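Local atomic coordinates of lipopolysaccharide biosynthesis protein wbpB (Thermus thermophilus, PDB entry 3O9Z), a protein that probably acts as an NAD-dependent sugar dehydrogenase in the biosynthesis of 2,3-diacetamido-2,3-dideoxy-D-mannuronic acid, and binds NAD and 2-oxoglutarate. Residues Ala16-Lys21 against Gly261-His266; Leu100-Leu105 against Tyr127-Leu132. All blocks are in the same frame, centred on the assembly; numbering follows the deposited sequence.

Contact 1 of 2, residues Ala16-Lys21 against Gly261-His266; sequences APRHLK and GFTDLH. With AKG (2-oxoglutaric acid), chain F; NAD (nicotinamide-adenine-dinucleotide), chain E.
R18, on the first helix of the Rossmann domain, comes closest to the other backbone at H266, CA to CA 6.5 Å, where a type I turn from G261 to D264 leads into helix 266-274. The R18 chain crosses the H266 imidazole at about a right angle. Its CD sits over one ring face, 3.8 Å from the centroid and 27° off the normal, a CH-pi contact. A bend at chi3 (-94°) carries the guanidinium on to T263, with NH1 3.3 Å from T263 CA and NH2 beside CG2. Water 1 joins loop and helix: it donates to F262 O, accepts from L265 N, is hydrogen-bonded to H266 ND1 (2.9 Å) in the ring plane, and takes a weak bond from R18 NH1. On H19 the imidazole receives the edge of H266 in an offset edge-to-face pair, planes at 81°; Y270 and E102 hold its two nitrogens, and E102 also bonds H266 NE2. Replacing R18 by an alanine would probably leave this face of H266 without its CH-pi partner and water 1 without its weak fourth bond. Ring packing, water and the E102 bond are consistent with H266 being held beside the nicotinamide amide, its CE1 3.5 Å from NAD O7N.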
loop_
_atom_site.group_PDB
_atom_site.type_symbol
_atom_site.label_atom_id
_atom_site.label_comp_id
_atom_site.label_asym_id
_atom_site.label_seq_id
_atom_site.Cartn_x
_atom_site.Cartn_y
_atom_site.Cartn_z
ATOM N N ALA A 16 -11.185 1.977 -15.411
ATOM C CA ALA A 16 -11.642 0.569 -15.501
ATOM C C ALA A 16 -13.107 0.349 -15.873
ATOM O O ALA A 16 -13.407 -0.557 -16.660
ATOM C CB ALA A 16 -11.285 -0.201 -14.223
ATOM N N PRO A 17 -14.045 1.138 -15.347
ATOM C CA PRO A 17 -15.450 0.830 -15.674
ATOM C C PRO A 17 -15.740 0.992 -17.170
ATOM O O PRO A 17 -16.685 0.394 -17.697
ATOM C CB PRO A 17 -16.225 1.857 -14.854
ATOM C CG PRO A 17 -15.325 2.120 -13.668
ATOM C CD PRO A 17 -13.912 2.087 -14.220
ATOM N N ARG A 18 -14.979 1.830 -17.876
ATOM C CA ARG A 18 -15.171 1.970 -19.313
ATOM C C ARG A 18 -14.727 0.711 -20.031
ATOM O O ARG A 18 -15.314 0.335 -21.058
ATOM C CB ARG A 18 -14.380 3.164 -19.866
ATOM C CG ARG A 18 -15.270 4.220 -20.429
ATOM C CD ARG A 18 -14.484 5.412 -20.975
ATOM N NE ARG A 18 -14.353 6.460 -19.970
ATOM C CZ ARG A 18 -13.684 7.590 -20.163
ATOM N NH1 ARG A 18 -13.075 7.799 -21.328
ATOM N NH2 ARG A 18 -13.610 8.495 -19.194
ATOM N N HIS A 19 -13.725 0.028 -19.489
ATOM C CA HIS A 19 -13.262 -1.250 -20.064
ATOM C C HIS A 19 -14.232 -2.373 -19.738
ATOM O O HIS A 19 -14.464 -3.228 -20.587
ATOM C CB HIS A 19 -11.888 -1.610 -19.489
ATOM C CG HIS A 19 -10.795 -0.725 -19.999
ATOM N ND1 HIS A 19 -10.013 -1.087 -21.072
ATOM C CD2 HIS A 19 -10.425 0.540 -19.666
ATOM C CE1 HIS A 19 -9.170 -0.106 -21.352
ATOM N NE2 HIS A 19 -9.423 0.907 -20.538
ATOM N N LEU A 20 -14.855 -2.322 -18.569
ATOM C CA LEU A 20 -15.862 -3.329 -18.230
ATOM C C LEU A 20 -17.043 -3.168 -19.143
ATOM O O LEU A 20 -17.538 -4.179 -19.658
ATOM C CB LEU A 20 -16.358 -3.127 -16.799
ATOM C CG LEU A 20 -15.331 -3.422 -15.714
ATOM C CD1 LEU A 20 -15.879 -3.159 -14.287
ATOM C CD2 LEU A 20 -14.760 -4.843 -15.797
ATOM N N LYS A 21 -17.476 -1.927 -19.371
ATOM C CA LYS A 21 -18.568 -1.671 -20.304
ATOM C C LYS A 21 -18.178 -2.142 -21.723
ATOM O O LYS A 21 -18.999 -2.775 -22.418
ATOM C CB LYS A 21 -18.989 -0.201 -20.231
ATOM C CG LYS A 21 -20.060 0.222 -21.224
ATOM C CD LYS A 21 -19.968 1.721 -21.436
ATOM C CE LYS A 21 -21.224 2.388 -20.943
ATOM N NZ LYS A 21 -22.070 2.691 -22.129
ATOM N N GLY A 261 -18.280 13.649 -26.551
ATOM C CA GLY A 261 -18.068 12.227 -26.800
ATOM C C GLY A 261 -16.681 11.684 -26.501
ATOM O O GLY A 261 -16.439 10.498 -26.697
ATOM N N PHE A 262 -15.760 12.538 -26.061
ATOM C CA PHE A 262 -14.426 12.057 -25.656
ATOM C C PHE A 262 -14.407 10.853 -24.699
ATOM O O PHE A 262 -13.538 9.983 -24.809
ATOM C CB PHE A 262 -13.637 13.224 -25.024
ATOM C CG PHE A 262 -12.185 12.911 -24.724
ATOM C CD1 PHE A 262 -11.224 12.973 -25.717
ATOM C CD2 PHE A 262 -11.770 12.494 -23.458
ATOM C CE1 PHE A 262 -9.887 12.653 -25.448
ATOM C CE2 PHE A 262 -10.433 12.188 -23.184
ATOM C CZ PHE A 262 -9.470 12.298 -24.164
ATOM N N THR A 263 -15.318 10.835 -23.731
ATOM C CA THR A 263 -15.383 9.739 -22.773
ATOM C C THR A 263 -16.320 8.608 -23.187
ATOM O O THR A 263 -16.549 7.677 -22.404
ATOM C CB THR A 263 -15.847 10.262 -21.420
ATOM O OG1 THR A 263 -17.169 10.806 -21.554
ATOM C CG2 THR A 263 -14.892 11.361 -20.941
ATOM N N ASP A 264 -16.776 8.635 -24.443
ATOM C CA ASP A 264 -17.792 7.689 -24.913
ATOM C C ASP A 264 -17.366 6.849 -26.116
ATOM O O ASP A 264 -18.234 6.528 -26.950
ATOM C CB ASP A 264 -19.017 8.482 -25.357
ATOM C CG ASP A 264 -20.187 8.300 -24.428
ATOM O OD1 ASP A 264 -21.023 7.408 -24.708
ATOM O OD2 ASP A 264 -20.256 9.046 -23.428
ATOM N N LEU A 265 -16.074 6.540 -26.237
ATOM C CA LEU A 265 -15.479 5.792 -27.378
ATOM C C LEU A 265 -14.647 4.521 -27.093
ATOM O O LEU A 265 -14.043 3.919 -27.989
ATOM C CB LEU A 265 -14.562 6.741 -28.167
ATOM C CG LEU A 265 -15.256 7.929 -28.789
ATOM C CD1 LEU A 265 -14.294 9.110 -29.047
ATOM C CD2 LEU A 265 -15.950 7.505 -30.071
ATOM N N HIS A 266 -14.557 4.072 -25.842
ATOM C CA HIS A 266 -13.765 2.883 -25.578
ATOM C C HIS A 266 -14.339 1.625 -26.250
ATOM O O HIS A 266 -13.600 0.737 -26.634
ATOM C CB HIS A 266 -13.614 2.651 -24.067
ATOM C CG HIS A 266 -12.471 3.406 -23.453
ATOM N ND1 HIS A 266 -12.340 4.776 -23.567
ATOM C CD2 HIS A 266 -11.390 2.970 -22.766
ATOM C CE1 HIS A 266 -11.243 5.156 -22.931
ATOM N NE2 HIS A 266 -10.659 4.083 -22.434
HETATM C C1 AKG F . -6.080 10.784 -18.672
HETATM O O1 AKG F . -6.560 11.458 -17.723
HETATM O O2 AKG F . -5.180 9.956 -18.491
HETATM C C2 AKG F . -6.618 10.838 -20.014
HETATM O O5 AKG F . -6.104 10.141 -20.886
HETATM C C3 AKG F . -7.767 11.754 -20.343
HETATM C C4 AKG F . -7.181 13.057 -20.884
HETATM C C5 AKG F . -8.213 14.147 -21.093
HETATM O O3 AKG F . -9.044 14.382 -20.195
HETATM O O4 AKG F . -8.217 14.781 -22.151
HETATM P PA NAD E . -6.129 5.257 -11.400
HETATM O O1A NAD E . -7.526 5.680 -11.142
HETATM O O2A NAD E . -4.955 5.729 -10.528
HETATM O O5B NAD E . -6.268 3.684 -11.360
HETATM C C5B NAD E . -5.062 2.984 -11.492
HETATM C C4B NAD E . -5.290 1.538 -10.988
HETATM O O4B NAD E . -4.136 0.705 -11.272
HETATM C C3B NAD E . -5.403 1.569 -9.439
HETATM O O3B NAD E . -6.630 0.957 -8.989
HETATM C C2B NAD E . -4.137 0.851 -8.941
HETATM O O2B NAD E . -4.295 0.134 -7.708
HETATM C C1B NAD E . -3.974 -0.144 -10.128
HETATM N N9A NAD E . -2.601 -0.713 -10.144
HETATM C C8A NAD E . -1.406 -0.332 -9.614
HETATM N N7A NAD E . -0.463 -1.234 -9.875
HETATM C C5A NAD E . -1.067 -2.285 -10.520
HETATM C C6A NAD E . -0.621 -3.559 -11.040
HETATM N N6A NAD E . 0.679 -3.955 -10.869
HETATM N N1A NAD E . -1.590 -4.244 -11.635
HETATM C C2A NAD E . -2.867 -3.945 -11.832
HETATM N N3A NAD E . -3.315 -2.767 -11.327
HETATM C C4A NAD E . -2.420 -1.973 -10.729
HETATM O O3 NAD E . -5.756 5.633 -12.909
HETATM P PN NAD E . -6.616 5.700 -14.213
HETATM O O1N NAD E . -7.004 7.156 -14.467
HETATM O O2N NAD E . -7.693 4.652 -14.182
HETATM O O5D NAD E . -5.536 5.443 -15.362
HETATM C C5D NAD E . -5.338 4.080 -15.645
HETATM C C4D NAD E . -4.692 4.030 -17.042
HETATM O O4D NAD E . -5.728 4.456 -17.955
HETATM C C3D NAD E . -3.472 4.936 -17.259
HETATM O O3D NAD E . -2.643 4.261 -18.258
HETATM C C2D NAD E . -4.118 6.154 -17.941
HETATM O O2D NAD E . -3.220 6.827 -18.809
HETATM C C1D NAD E . -5.318 5.603 -18.721
HETATM N N1N NAD E . -6.393 6.580 -18.894
HETATM C C2N NAD E . -6.915 6.759 -20.088
HETATM C C3N NAD E . -7.942 7.636 -20.372
HETATM C C7N NAD E . -8.343 7.751 -21.786
HETATM O O7N NAD E . -8.136 6.833 -22.608
HETATM N N7N NAD E . -9.051 8.839 -22.064
HETATM C C4N NAD E . -8.474 8.363 -19.298
HETATM C C5N NAD E . -7.959 8.086 -18.031
HETATM C C6N NAD E . -6.924 7.179 -17.818
HETATM O O HOH W 1 -13.867 7.116 -24.477
#

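Contact 2 of 2, residues Leu100-Leu105 against Tyr127-Leu132; sequences LSEKPL and YTVLQL. With NAD (nicotinamide-adenine-dinucleotide), chain E; AKG (2-oxoglutaric acid), chain F.
The beta-alpha-beta unit formed by strand 98-101, helix 109-122 and strand 126-128 brings S101 and T128 side by side as a parallel pair, with L100 bridged to Y127. S101 N gives a nearly straight bond to Y127 O (2.8 Å, 172°). S101 O accepts twice, from V129 N at 2.9 Å and from T128 OG1 at 3.0 Å, the two donors arriving from opposite faces of the carbonyl plane; OG1 stands well above that plane. With chi1 at -168°, T128 swings OG1 to the side away from its own N, where the hydroxyl meets this carbonyl. L105 lies obliquely across T128, and its CD1 presses against T128 CB at 3.3 Å, tighter than usual van der Waals contact. L100 CD1 packs on Y127 CB on the face they share and also meets V129 CG2 just beyond.

Beyond the strand ends both chains turn to the ligands. With CG set between the backbone N and the carbonyl carbon (chi1 45°), K103 lays CG 3.3 Å from V129 O, a buried oxygen with no partner in the model; bends at chi2 and chi3 then take NZ to NAD O2D and AKG O5, with N183 O as a further partner. Q131 meets the nicotinamide amide with a pair of complementary bonds, OE1 taking N7N and NE2 giving to O7N (3.0 Å), which would fix the amide's rotation. E102 OE1 accepts from K103 N. Cofactor-binding groups at the C-terminal ends of adjacent parallel strands are characteristic of Rossmann-type dinucleotide-binding domains, here with the EKP segment and the cis peptide before P104 of the Gfo/Idh/MocA family.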
loop_
_atom_site.group_PDB
_atom_site.type_symbol
_atom_site.label_atom_id
_atom_site.label_comp_id
_atom_site.label_asym_id
_atom_site.label_seq_id
_atom_site.Cartn_x
_atom_site.Cartn_y
_atom_site.Cartn_z
ATOM N N LEU A 100 -4.191 -5.338 -24.906
ATOM C CA LEU A 100 -4.839 -4.113 -25.289
ATOM C C LEU A 100 -4.611 -3.151 -24.144
ATOM O O LEU A 100 -5.288 -3.233 -23.106
ATOM C CB LEU A 100 -6.331 -4.244 -25.538
ATOM C CG LEU A 100 -7.133 -2.960 -25.859
ATOM C CD1 LEU A 100 -6.403 -2.033 -26.874
ATOM C CD2 LEU A 100 -8.590 -3.187 -26.243
ATOM N N SER A 101 -3.686 -2.240 -24.358
ATOM C CA SER A 101 -3.251 -1.369 -23.275
ATOM C C SER A 101 -3.819 0.035 -23.420
ATOM O O SER A 101 -3.938 0.573 -24.513
ATOM C CB SER A 101 -1.744 -1.255 -23.307
ATOM O OG SER A 101 -1.230 -0.462 -22.260
ATOM N N GLU A 102 -4.195 0.613 -22.277
ATOM C CA GLU A 102 -4.444 2.058 -22.268
ATOM C C GLU A 102 -3.265 2.818 -22.838
ATOM O O GLU A 102 -2.110 2.379 -22.790
ATOM C CB GLU A 102 -4.768 2.532 -20.844
ATOM C CG GLU A 102 -6.243 2.419 -20.511
ATOM C CD GLU A 102 -7.121 3.367 -21.306
ATOM O OE1 GLU A 102 -6.522 4.271 -21.992
ATOM O OE2 GLU A 102 -8.362 3.285 -21.241
ATOM N N LYS A 103 -3.551 4.063 -23.236
ATOM C CA LYS A 103 -2.493 5.019 -23.574
ATOM C C LYS A 103 -1.750 5.485 -22.322
ATOM O O LYS A 103 -2.286 5.407 -21.199
ATOM C CB LYS A 103 -3.034 6.205 -24.396
ATOM C CG LYS A 103 -4.353 6.835 -23.912
ATOM C CD LYS A 103 -4.395 7.362 -22.455
ATOM C CE LYS A 103 -3.417 8.501 -22.183
ATOM N NZ LYS A 103 -3.616 8.867 -20.714
ATOM N N PRO A 104 -0.509 5.925 -22.471
ATOM C CA PRO A 104 0.381 5.711 -23.643
ATOM C C PRO A 104 0.657 4.214 -23.695
ATOM O O PRO A 104 0.780 3.582 -22.647
ATOM C CB PRO A 104 1.662 6.471 -23.262
ATOM C CG PRO A 104 1.684 6.376 -21.712
ATOM C CD PRO A 104 0.221 6.515 -21.339
ATOM N N LEU A 105 0.773 3.626 -24.883
ATOM C CA LEU A 105 1.006 2.175 -24.966
ATOM C C LEU A 105 2.177 1.728 -24.089
ATOM O O LEU A 105 2.043 0.757 -23.311
ATOM C CB LEU A 105 1.240 1.816 -26.469
ATOM C CG LEU A 105 1.336 0.312 -26.823
ATOM C CD1 LEU A 105 0.185 -0.423 -26.168
ATOM C CD2 LEU A 105 1.253 0.170 -28.358
ATOM N N TYR A 127 -1.837 -4.071 -28.860
ATOM C CA TYR A 127 -2.678 -2.950 -29.247
ATOM C C TYR A 127 -2.959 -1.922 -28.165
ATOM O O TYR A 127 -2.649 -2.182 -27.012
ATOM C CB TYR A 127 -3.998 -3.435 -29.778
ATOM C CG TYR A 127 -3.818 -4.386 -30.946
ATOM C CD1 TYR A 127 -3.481 -3.888 -32.185
ATOM C CD2 TYR A 127 -3.944 -5.756 -30.792
ATOM C CE1 TYR A 127 -3.302 -4.731 -33.274
ATOM C CE2 TYR A 127 -3.793 -6.623 -31.894
ATOM C CZ TYR A 127 -3.469 -6.083 -33.125
ATOM O OH TYR A 127 -3.286 -6.893 -34.233
ATOM N N THR A 128 -3.427 -0.741 -28.556
ATOM C CA THR A 128 -3.584 0.349 -27.590
ATOM C C THR A 128 -4.876 1.135 -27.776
ATOM O O THR A 128 -5.523 1.159 -28.828
ATOM C CB THR A 128 -2.319 1.237 -27.548
ATOM O OG1 THR A 128 -2.313 2.145 -26.429
ATOM C CG2 THR A 128 -2.218 2.025 -28.824
ATOM N N VAL A 129 -5.319 1.780 -26.696
ATOM C CA VAL A 129 -6.521 2.618 -26.733
ATOM C C VAL A 129 -6.121 4.067 -27.068
ATOM O O VAL A 129 -5.490 4.766 -26.266
ATOM C CB VAL A 129 -7.249 2.607 -25.364
ATOM C CG1 VAL A 129 -8.494 3.523 -25.353
ATOM C CG2 VAL A 129 -7.614 1.187 -25.010
ATOM N N LEU A 130 -6.479 4.484 -28.274
ATOM C CA LEU A 130 -6.271 5.871 -28.694
ATOM C C LEU A 130 -7.615 6.354 -29.215
ATOM O O LEU A 130 -7.889 6.309 -30.415
ATOM C CB LEU A 130 -5.210 5.961 -29.809
ATOM C CG LEU A 130 -3.804 5.725 -29.263
ATOM C CD1 LEU A 130 -2.815 5.231 -30.344
ATOM C CD2 LEU A 130 -3.285 6.908 -28.476
ATOM N N GLN A 131 -8.536 6.741 -28.337
ATOM C CA GLN A 131 -9.889 6.973 -28.822
ATOM C C GLN A 131 -10.030 8.163 -29.739
ATOM O O GLN A 131 -11.054 8.261 -30.396
ATOM C CB GLN A 131 -10.872 7.049 -27.644
ATOM C CG GLN A 131 -10.848 8.339 -26.854
ATOM C CD GLN A 131 -10.128 8.250 -25.519
ATOM O OE1 GLN A 131 -10.567 8.883 -24.539
ATOM N NE2 GLN A 131 -9.092 7.430 -25.426
ATOM N N LEU A 132 -9.077 9.095 -29.753
ATOM C CA LEU A 132 -9.228 10.178 -30.732
ATOM C C LEU A 132 -9.245 9.665 -32.173
ATOM O O LEU A 132 -9.849 10.291 -33.062
ATOM C CB LEU A 132 -8.158 11.253 -30.531
ATOM C CG LEU A 132 -8.250 12.053 -29.233
ATOM C CD1 LEU A 132 -7.222 13.187 -29.271
ATOM C CD2 LEU A 132 -9.641 12.582 -29.075
HETATM P PA NAD E . -6.129 5.257 -11.400
HETATM O O1A NAD E . -7.526 5.680 -11.142
HETATM O O2A NAD E . -4.955 5.729 -10.528
HETATM O O5B NAD E . -6.268 3.684 -11.360
HETATM C C5B NAD E . -5.062 2.984 -11.492
HETATM C C4B NAD E . -5.290 1.538 -10.988
HETATM O O4B NAD E . -4.136 0.705 -11.272
HETATM C C3B NAD E . -5.403 1.569 -9.439
HETATM O O3B NAD E . -6.630 0.957 -8.989
HETATM C C2B NAD E . -4.137 0.851 -8.941
HETATM O O2B NAD E . -4.295 0.134 -7.708
HETATM C C1B NAD E . -3.974 -0.144 -10.128
HETATM N N9A NAD E . -2.601 -0.713 -10.144
HETATM C C8A NAD E . -1.406 -0.332 -9.614
HETATM N N7A NAD E . -0.463 -1.234 -9.875
HETATM C C5A NAD E . -1.067 -2.285 -10.520
HETATM C C6A NAD E . -0.621 -3.559 -11.040
HETATM N N6A NAD E . 0.679 -3.955 -10.869
HETATM N N1A NAD E . -1.590 -4.244 -11.635
HETATM C C2A NAD E . -2.867 -3.945 -11.832
HETATM N N3A NAD E . -3.315 -2.767 -11.327
HETATM C C4A NAD E . -2.420 -1.973 -10.729
HETATM O O3 NAD E . -5.756 5.633 -12.909
HETATM P PN NAD E . -6.616 5.700 -14.213
HETATM O O1N NAD E . -7.004 7.156 -14.467
HETATM O O2N NAD E . -7.693 4.652 -14.182
HETATM O O5D NAD E . -5.536 5.443 -15.362
HETATM C C5D NAD E . -5.338 4.080 -15.645
HETATM C C4D NAD E . -4.692 4.030 -17.042
HETATM O O4D NAD E . -5.728 4.456 -17.955
HETATM C C3D NAD E . -3.472 4.936 -17.259
HETATM O O3D NAD E . -2.643 4.261 -18.258
HETATM C C2D NAD E . -4.118 6.154 -17.941
HETATM O O2D NAD E . -3.220 6.827 -18.809
HETATM C C1D NAD E . -5.318 5.603 -18.721
HETATM N N1N NAD E . -6.393 6.580 -18.894
HETATM C C2N NAD E . -6.915 6.759 -20.088
HETATM C C3N NAD E . -7.942 7.636 -20.372
HETATM C C7N NAD E . -8.343 7.751 -21.786
HETATM O O7N NAD E . -8.136 6.833 -22.608
HETATM N N7N NAD E . -9.051 8.839 -22.064
HETATM C C4N NAD E . -8.474 8.363 -19.298
HETATM C C5N NAD E . -7.959 8.086 -18.031
HETATM C C6N NAD E . -6.924 7.179 -17.818
HETATM C C1 AKG F . -6.080 10.784 -18.672
HETATM O O1 AKG F . -6.560 11.458 -17.723
HETATM O O2 AKG F . -5.180 9.956 -18.491
HETATM C C2 AKG F . -6.618 10.838 -20.014
HETATM O O5 AKG F . -6.104 10.141 -20.886
HETATM C C3 AKG F . -7.767 11.754 -20.343
HETATM C C4 AKG F . -7.181 13.057 -20.884
HETATM C C5 AKG F . -8.213 14.147 -21.093
HETATM O O3 AKG F . -9.044 14.382 -20.195
HETATM O O4 AKG F . -8.217 14.781 -22.151
#

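Overall arrangement
The centres of the two contacts lie 12 Å apart. Along the chain the order is 16-21, 100-105, 127-132 and 261-266, so contact 2 is nested within the loop that contact 1 closes. Contact 2 belongs to the parallel part of the seven-stranded sheet. Contact 1 joins helix 16-25, which follows the first strand of that sheet, to the loop after strand 254-257 of the second, six-stranded sheet. They meet directly at E102 of contact 2, the shared partner of the two histidines of contact 1, while F262 and L265 pack on Q131. Both contacts touch NAD and 2-oxoglutarate, consistent with a ligand-binding, probably catalytic, cleft where the NAD-binding and C-terminal domains adjoin.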